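Choline/ethanolamine kinase family protein (Mesorhizobium loti, PDB 3DXQ) probably transfers phosphate to a small amino alcohol, perhaps ethanolamine, using the kinase-like fold of the choline/ethanolamine kinase family. Local coordinates at residues P172-C178 / Y199-P205; R103-R109 / D187-M192; S213-K217 / R278-C282. All blocks are in the same frame, centred on the assembly; numbering follows the deposited sequence.

Contact 1 of 3, residues P172-C178 / Y199-P205; sequences PLAACHC and YSGMNDP
A174 and N203 exchange both backbone bonds of an antiparallel hydrogen-bonded pair, A174 N to N203 O at 2.8 Å and N203 N to A174 O at 2.9 Å. C176 and G201 make a second such pair, with A175 and M202 as the non-hydrogen-bonded pair between them. One face of these strand pairs carries the buried A174, C176 and N203. For C176, chi1 -62° sets SG beside the backbone N, where it meets P205 CA at 3.5 Å and N203 CB at 3.7 Å. The methyl A174 CB lies 4.0 Å from P205 CB, and H118 of helix 106-118 covers A174, C176 and P205. This short two-stranded sheet leads directly into H177, whose sequence through N184 fits the H-x-D-x-x-x-x-N signature of the catalytic loop in kinase-like phosphotransferases. Here the D208 carboxylate accepts from H177 N and C178 N, while H177 NE2 is held by V195 O. M202, a partly exposed selenomethionine, doubles back at chi2 and chi3 and packs closely over the A174–A175 peptide, CE 3.5 Å from A175 N. The solvent side is the P172 end, where P172 and L173 are exposed. L173 crosses M202 at about a right angle, CD2 being 3.9 Å from M202 CB, and the P172 side chain crosses that of P205 almost perpendicularly, CG to CG 4.0 Å.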
# COMPACT_ATOMS: atom_id res chain seq x y z
N PRO A 172 16.39 -0.88 9.40
CA PRO A 172 16.29 0.55 9.25
C PRO A 172 14.82 0.96 9.31
O PRO A 172 13.94 0.11 9.11
CB PRO A 172 16.87 0.79 7.85
CG PRO A 172 16.63 -0.50 7.11
CD PRO A 172 16.74 -1.57 8.15
N LEU A 173 14.58 2.24 9.59
CA LEU A 173 13.24 2.79 9.76
C LEU A 173 13.07 4.00 8.82
O LEU A 173 13.87 4.94 8.81
CB LEU A 173 13.02 3.22 11.21
CG LEU A 173 11.57 3.18 11.72
CD1 LEU A 173 11.07 1.72 11.89
CD2 LEU A 173 11.46 3.94 13.02
N ALA A 174 12.04 3.95 7.99
CA ALA A 174 11.82 4.99 7.02
C ALA A 174 10.34 5.35 6.98
O ALA A 174 9.47 4.54 7.36
CB ALA A 174 12.29 4.50 5.66
N ALA A 175 10.07 6.57 6.51
CA ALA A 175 8.70 7.02 6.23
C ALA A 175 8.11 6.22 5.06
O ALA A 175 8.40 6.49 3.92
CB ALA A 175 8.71 8.52 5.88
N CYS A 176 7.27 5.23 5.36
CA CYS A 176 6.74 4.33 4.35
C CYS A 176 5.27 4.52 4.05
O CYS A 176 4.48 4.84 4.93
CB CYS A 176 6.97 2.89 4.78
SG CYS A 176 8.71 2.49 4.95
N HIS A 177 4.90 4.28 2.79
CA HIS A 177 3.52 4.38 2.37
C HIS A 177 2.67 3.27 2.98
O HIS A 177 1.53 3.52 3.34
CB HIS A 177 3.44 4.29 0.86
CG HIS A 177 2.05 4.41 0.33
ND1 HIS A 177 1.15 3.37 0.37
CD2 HIS A 177 1.41 5.46 -0.25
CE1 HIS A 177 0.00 3.77 -0.16
NE2 HIS A 177 0.14 5.03 -0.54
N CYS A 178 3.22 2.06 3.05
CA CYS A 178 2.60 0.91 3.73
C CYS A 178 1.46 0.16 3.05
O CYS A 178 1.17 -0.97 3.42
CB CYS A 178 2.17 1.29 5.15
SG CYS A 178 3.57 1.70 6.18
N TYR A 199 -2.61 4.78 5.36
CA TYR A 199 -1.94 3.75 6.16
C TYR A 199 -0.46 4.05 6.43
O TYR A 199 0.27 3.20 6.95
CB TYR A 199 -2.07 2.38 5.49
CG TYR A 199 -3.47 1.84 5.34
CD1 TYR A 199 -4.05 1.04 6.33
CD2 TYR A 199 -4.19 2.09 4.19
CE1 TYR A 199 -5.33 0.51 6.16
CE2 TYR A 199 -5.47 1.59 4.02
CZ TYR A 199 -6.04 0.80 5.00
OH TYR A 199 -7.31 0.32 4.79
N SER A 200 -0.01 5.25 6.08
CA SER A 200 1.39 5.64 6.21
C SER A 200 1.87 5.50 7.62
O SER A 200 1.08 5.59 8.55
CB SER A 200 1.60 7.09 5.80
OG SER A 200 1.21 7.31 4.47
N GLY A 201 3.18 5.30 7.76
CA GLY A 201 3.85 5.18 9.06
C GLY A 201 5.36 4.93 8.92
O GLY A 201 5.87 4.71 7.81
N MSE A 202 6.08 4.99 10.03
CA MSE A 202 7.49 4.65 10.04
C MSE A 202 7.48 3.13 9.96
O MSE A 202 6.66 2.49 10.62
CB MSE A 202 8.17 5.13 11.32
CG MSE A 202 8.08 6.62 11.57
SE MSE A 202 8.66 7.65 9.99
CE MSE A 202 10.57 7.06 9.97
N ASN A 203 8.38 2.56 9.16
CA ASN A 203 8.41 1.14 8.90
C ASN A 203 9.75 0.74 8.29
O ASN A 203 10.61 1.59 7.98
CB ASN A 203 7.26 0.80 7.93
CG ASN A 203 6.91 -0.68 7.91
OD1 ASN A 203 7.49 -1.49 8.61
ND2 ASN A 203 5.93 -1.03 7.08
N ASP A 204 9.96 -0.58 8.15
CA ASP A 204 11.09 -1.13 7.41
C ASP A 204 10.82 -0.79 5.94
O ASP A 204 9.85 -1.28 5.39
CB ASP A 204 11.12 -2.63 7.60
CG ASP A 204 12.30 -3.29 6.94
OD1 ASP A 204 12.97 -2.65 6.10
OD2 ASP A 204 12.53 -4.48 7.28
N PRO A 205 11.67 0.05 5.32
CA PRO A 205 11.47 0.50 3.96
C PRO A 205 11.15 -0.62 2.99
O PRO A 205 10.41 -0.39 2.04
CB PRO A 205 12.82 1.13 3.60
CG PRO A 205 13.77 0.70 4.64
CD PRO A 205 12.94 0.58 5.86

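Contact 2 of 3, residues R103-R109 / D187-M192; sequences RPGSPAR and DTGERM
R109 and R191 bring their CA atoms to 5.7 Å, whereas S106 and D187, nearer the start of the helix, stand 7.7 Å apart at CA. A type II turn from R103 to S106 feeds helix 106-118, with G105 as N-cap. On the other segment T188 OG1 accepts from both E190 N and R191 N, an ST turn and ST motif that close the loop, and T188 N donates to R191 O. The side chains converge on D187, where CG anti to the backbone N (chi1 -175°) carries the carboxylate toward R103 and R109. R109 meets it side-on and nearly coplanar, the planes 12° apart: NE reaches D187 OD1 at 3.0 Å on the syn side, and NH2 reaches the syn lone pair of OD2 at 3.2 Å. R103 comes from the opposite direction, its plane turned by 83°, and puts both NE (2.9 Å) and NH2 on that same D187 OD2, which thus receives three N-H groups. The R109 guanidinium is further fixed by P104 O, bonded to NH1, and is sandwiched: G189 O lies over the centre of one face, G105 O and S106 N toward the rim of the other. A leucine in place of R109 would probably leave D187 OD1 without its donor and P104 O without the bond from NH1, with R103 alone of the two arginines still holding the carboxylate. The bent selenomethionine M192 packs against the helix, with CE 3.5 Å from S106 CB and CG 3.5 Å from R109 CB; F100 also touches S106 and M192. The salt-bridge network therefore ties a helix start to the hairpin of strands 185-187 and 192-194, which corresponds to the β-hairpin following the catalytic loop in kinase-like folds.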
# COMPACT_ATOMS: atom_id res chain seq x y z
N ARG A 103 4.16 -1.27 -19.30
CA ARG A 103 4.88 0.00 -19.47
C ARG A 103 6.33 -0.20 -19.07
O ARG A 103 6.64 -0.30 -17.88
CB ARG A 103 4.19 1.11 -18.65
CG ARG A 103 2.70 1.26 -19.00
CD ARG A 103 1.91 2.14 -18.03
NE ARG A 103 2.41 3.52 -18.00
CZ ARG A 103 2.18 4.44 -18.93
NH1 ARG A 103 1.44 4.15 -19.99
NH2 ARG A 103 2.70 5.65 -18.81
N PRO A 104 7.23 -0.27 -20.06
CA PRO A 104 8.61 -0.60 -19.71
C PRO A 104 9.24 0.43 -18.80
O PRO A 104 9.06 1.62 -19.01
CB PRO A 104 9.32 -0.62 -21.06
CG PRO A 104 8.45 0.14 -21.97
CD PRO A 104 7.07 -0.05 -21.50
N GLY A 105 9.93 -0.04 -17.77
CA GLY A 105 10.58 0.84 -16.78
C GLY A 105 9.71 1.24 -15.61
O GLY A 105 10.18 1.89 -14.67
N SER A 106 8.43 0.86 -15.65
CA SER A 106 7.49 1.21 -14.59
C SER A 106 7.91 0.64 -13.21
O SER A 106 7.85 1.35 -12.20
CB SER A 106 6.03 0.85 -14.97
OG SER A 106 5.84 -0.47 -15.46
N PRO A 107 8.37 -0.60 -13.15
CA PRO A 107 8.84 -1.02 -11.81
C PRO A 107 9.99 -0.13 -11.33
O PRO A 107 10.04 0.27 -10.15
CB PRO A 107 9.30 -2.45 -12.01
CG PRO A 107 8.50 -2.93 -13.23
CD PRO A 107 8.43 -1.70 -14.12
N ALA A 108 10.89 0.21 -12.23
CA ALA A 108 12.04 1.00 -11.84
C ALA A 108 11.55 2.36 -11.35
O ALA A 108 12.02 2.88 -10.33
CB ALA A 108 13.02 1.15 -13.00
N ARG A 109 10.57 2.92 -12.04
CA ARG A 109 10.04 4.22 -11.66
C ARG A 109 9.36 4.14 -10.31
O ARG A 109 9.39 5.14 -9.56
CB ARG A 109 9.12 4.79 -12.76
CG ARG A 109 9.92 5.26 -14.02
CD ARG A 109 9.11 6.13 -15.00
NE ARG A 109 8.04 5.42 -15.68
CZ ARG A 109 8.23 4.55 -16.66
NH1 ARG A 109 9.46 4.28 -17.09
NH2 ARG A 109 7.20 3.93 -17.22
N ASP A 187 1.57 7.24 -13.12
CA ASP A 187 2.77 7.21 -13.93
C ASP A 187 2.74 8.24 -15.04
O ASP A 187 1.87 8.18 -15.90
CB ASP A 187 2.92 5.82 -14.55
CG ASP A 187 4.22 5.65 -15.31
OD1 ASP A 187 5.22 6.34 -14.99
OD2 ASP A 187 4.25 4.79 -16.22
N THR A 188 3.67 9.18 -15.04
CA THR A 188 3.78 10.03 -16.21
C THR A 188 4.60 9.14 -17.10
O THR A 188 4.59 7.91 -16.92
CB THR A 188 4.45 11.38 -15.93
OG1 THR A 188 5.85 11.19 -15.68
CG2 THR A 188 3.80 12.06 -14.75
N GLY A 189 5.32 9.68 -18.06
CA GLY A 189 6.21 8.79 -18.80
C GLY A 189 7.45 8.44 -17.98
O GLY A 189 7.95 7.33 -18.02
N GLU A 190 7.91 9.42 -17.20
CA GLU A 190 9.23 9.41 -16.61
C GLU A 190 9.30 9.30 -15.09
O GLU A 190 10.37 9.03 -14.54
CB GLU A 190 9.92 10.70 -17.06
CG GLU A 190 10.20 10.72 -18.59
CD GLU A 190 10.25 12.12 -19.21
OE1 GLU A 190 10.34 13.12 -18.47
OE2 GLU A 190 10.20 12.21 -20.45
N ARG A 191 8.18 9.49 -14.41
CA ARG A 191 8.15 9.41 -12.96
C ARG A 191 6.79 9.02 -12.41
O ARG A 191 5.73 9.27 -13.01
CB ARG A 191 8.59 10.75 -12.33
CG ARG A 191 7.63 11.92 -12.52
CD ARG A 191 7.87 12.98 -11.46
NE ARG A 191 7.71 12.41 -10.12
CZ ARG A 191 8.00 13.04 -8.99
NH1 ARG A 191 8.48 14.29 -8.99
NH2 ARG A 191 7.81 12.40 -7.84
N MSE A 192 6.84 8.41 -11.23
CA MSE A 192 5.66 7.95 -10.56
C MSE A 192 5.42 8.90 -9.44
O MSE A 192 6.38 9.34 -8.82
CB MSE A 192 5.91 6.60 -9.93
CG MSE A 192 6.24 5.54 -10.91
SE MSE A 192 4.71 4.57 -11.26
CE MSE A 192 5.32 3.51 -12.88

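Contact 3 of 3, residues S213-K217 / R278-C282; sequences SVEGK and RFARC
V214 CG1 rests over one face of the R281 guanidinium, 3.3 Å above its plane and displaced toward the rim, while R278 NE lies at the edge of that group, in its plane. The same methyl also meets the R278 guanidinium, but at the edge and near the plane. These groups join the C-terminal end of helix 206-215 to the middle of helix 271-287, in the helical lobe of the kinase-like fold. V214 and R281 cross obliquely. With CG1 anti to the V214 backbone N (chi1 169°), this one branch points at helix 271-287 and touches both guanidinium groups, 3.5 Å from R281 NH2 and 3.9 Å from R278 NH2. The two cations are paired beyond the contact, since D251 OD1 of helix 237-263 forms salt bridges with R278 NE and R281 NH2; this shared carboxylate oxygen is likely to offset the charge of the two guanidinium groups being so near each other. R278 has a further mate in E215. The glutamate leaves its helix pointing away from helix 271-287, yet a bend at chi2 swings its carboxylate back. Its plane stands 80° from that of R278, and the salt bridge from R278 NH2 to E215 OE2, at 2.9 Å, includes a hydrogen bond that is weak at an N-H...O angle of 122°. Y274 OH holds R278 NH1 from within helix 271-287. On the solvent side, just past the helix end where phi turns positive, K217 approaches R281 through its aliphatic stem, with K217 CG 4.5 Å from R281 NH1.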
# COMPACT_ATOMS: atom_id res chain seq x y z
N SER A 213 5.22 -5.51 -4.79
CA SER A 213 5.49 -6.73 -5.56
C SER A 213 4.32 -7.70 -5.52
O SER A 213 3.90 -8.20 -6.57
CB SER A 213 6.74 -7.43 -5.04
OG SER A 213 7.09 -8.53 -5.85
N VAL A 214 3.81 -7.98 -4.32
CA VAL A 214 2.68 -8.91 -4.16
C VAL A 214 1.39 -8.35 -4.76
O VAL A 214 0.57 -9.10 -5.31
CB VAL A 214 2.43 -9.28 -2.70
CG1 VAL A 214 1.13 -10.02 -2.54
CG2 VAL A 214 3.52 -10.13 -2.21
N GLU A 215 1.21 -7.03 -4.65
CA GLU A 215 0.00 -6.38 -5.16
C GLU A 215 0.04 -6.29 -6.68
O GLU A 215 -0.99 -6.39 -7.35
CB GLU A 215 -0.17 -4.98 -4.56
CG GLU A 215 -0.54 -4.92 -3.05
CD GLU A 215 -1.96 -5.37 -2.75
OE1 GLU A 215 -2.83 -5.19 -3.61
OE2 GLU A 215 -2.20 -5.90 -1.64
N GLY A 216 1.24 -6.11 -7.23
CA GLY A 216 1.40 -6.03 -8.70
C GLY A 216 1.62 -7.35 -9.42
O GLY A 216 1.78 -7.37 -10.64
N LYS A 217 1.63 -8.45 -8.65
CA LYS A 217 1.92 -9.78 -9.19
C LYS A 217 3.22 -9.72 -9.99
O LYS A 217 3.29 -10.16 -11.13
CB LYS A 217 0.78 -10.28 -10.08
CG LYS A 217 -0.61 -10.10 -9.49
CD LYS A 217 -1.66 -10.97 -10.18
CE LYS A 217 -3.07 -10.62 -9.72
NZ LYS A 217 -4.12 -11.59 -10.18
N ARG A 278 -5.29 -14.76 -1.34
CA ARG A 278 -4.08 -14.20 -0.73
C ARG A 278 -3.39 -15.16 0.21
O ARG A 278 -2.17 -15.12 0.36
CB ARG A 278 -4.38 -12.90 0.02
CG ARG A 278 -5.13 -11.87 -0.80
CD ARG A 278 -4.92 -10.46 -0.27
NE ARG A 278 -3.54 -10.03 -0.47
CZ ARG A 278 -3.09 -8.79 -0.31
NH1 ARG A 278 -3.91 -7.81 0.03
NH2 ARG A 278 -1.81 -8.52 -0.52
N PHE A 279 -4.15 -16.04 0.84
CA PHE A 279 -3.56 -17.02 1.73
C PHE A 279 -2.81 -18.08 0.92
O PHE A 279 -1.65 -18.36 1.19
CB PHE A 279 -4.61 -17.71 2.58
CG PHE A 279 -4.04 -18.73 3.51
CD1 PHE A 279 -3.55 -18.34 4.75
CD2 PHE A 279 -3.95 -20.06 3.14
CE1 PHE A 279 -3.00 -19.28 5.61
CE2 PHE A 279 -3.41 -21.00 3.99
CZ PHE A 279 -2.92 -20.61 5.23
N ALA A 280 -3.49 -18.65 -0.07
CA ALA A 280 -2.93 -19.73 -0.90
C ALA A 280 -1.63 -19.30 -1.58
O ALA A 280 -0.69 -20.08 -1.68
CB ALA A 280 -3.94 -20.17 -1.93
N ARG A 281 -1.59 -18.04 -2.03
CA ARG A 281 -0.39 -17.47 -2.63
C ARG A 281 0.73 -17.41 -1.58
O ARG A 281 1.88 -17.78 -1.85
CB ARG A 281 -0.70 -16.07 -3.17
CG ARG A 281 0.47 -15.36 -3.83
CD ARG A 281 -0.01 -14.18 -4.64
NE ARG A 281 -0.70 -13.21 -3.81
CZ ARG A 281 -1.42 -12.18 -4.26
NH1 ARG A 281 -1.57 -11.98 -5.56
NH2 ARG A 281 -2.01 -11.37 -3.40
N CYS A 282 0.37 -16.91 -0.40
CA CYS A 282 1.27 -16.79 0.72
C CYS A 282 1.84 -18.14 1.10
O CYS A 282 3.06 -18.32 1.17
CB CYS A 282 0.51 -16.22 1.91
SG CYS A 282 1.45 -16.28 3.39

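The three contacts are spread through the helical lobe, their centres 20 to 22 Å apart, and none touches another; the nearest atoms are about 8 Å apart for contact 3 with either of the others. Along the chain contacts 1 and 2 interleave, in the order 103-109, 172-178, 187-192, 199-205, so the loop and hairpin between the strands of contact 1 are fastened back to an earlier helix. Helix 106-118 links them, starting in contact 2 and packing through H118 on contact 1. Strand 201-203 then passes into helix 206-215, whose end belongs to contact 3. The 172-217 region, which holds the catalytic-loop signature, is thus tied to earlier helix 106-118 and later helix 271-287.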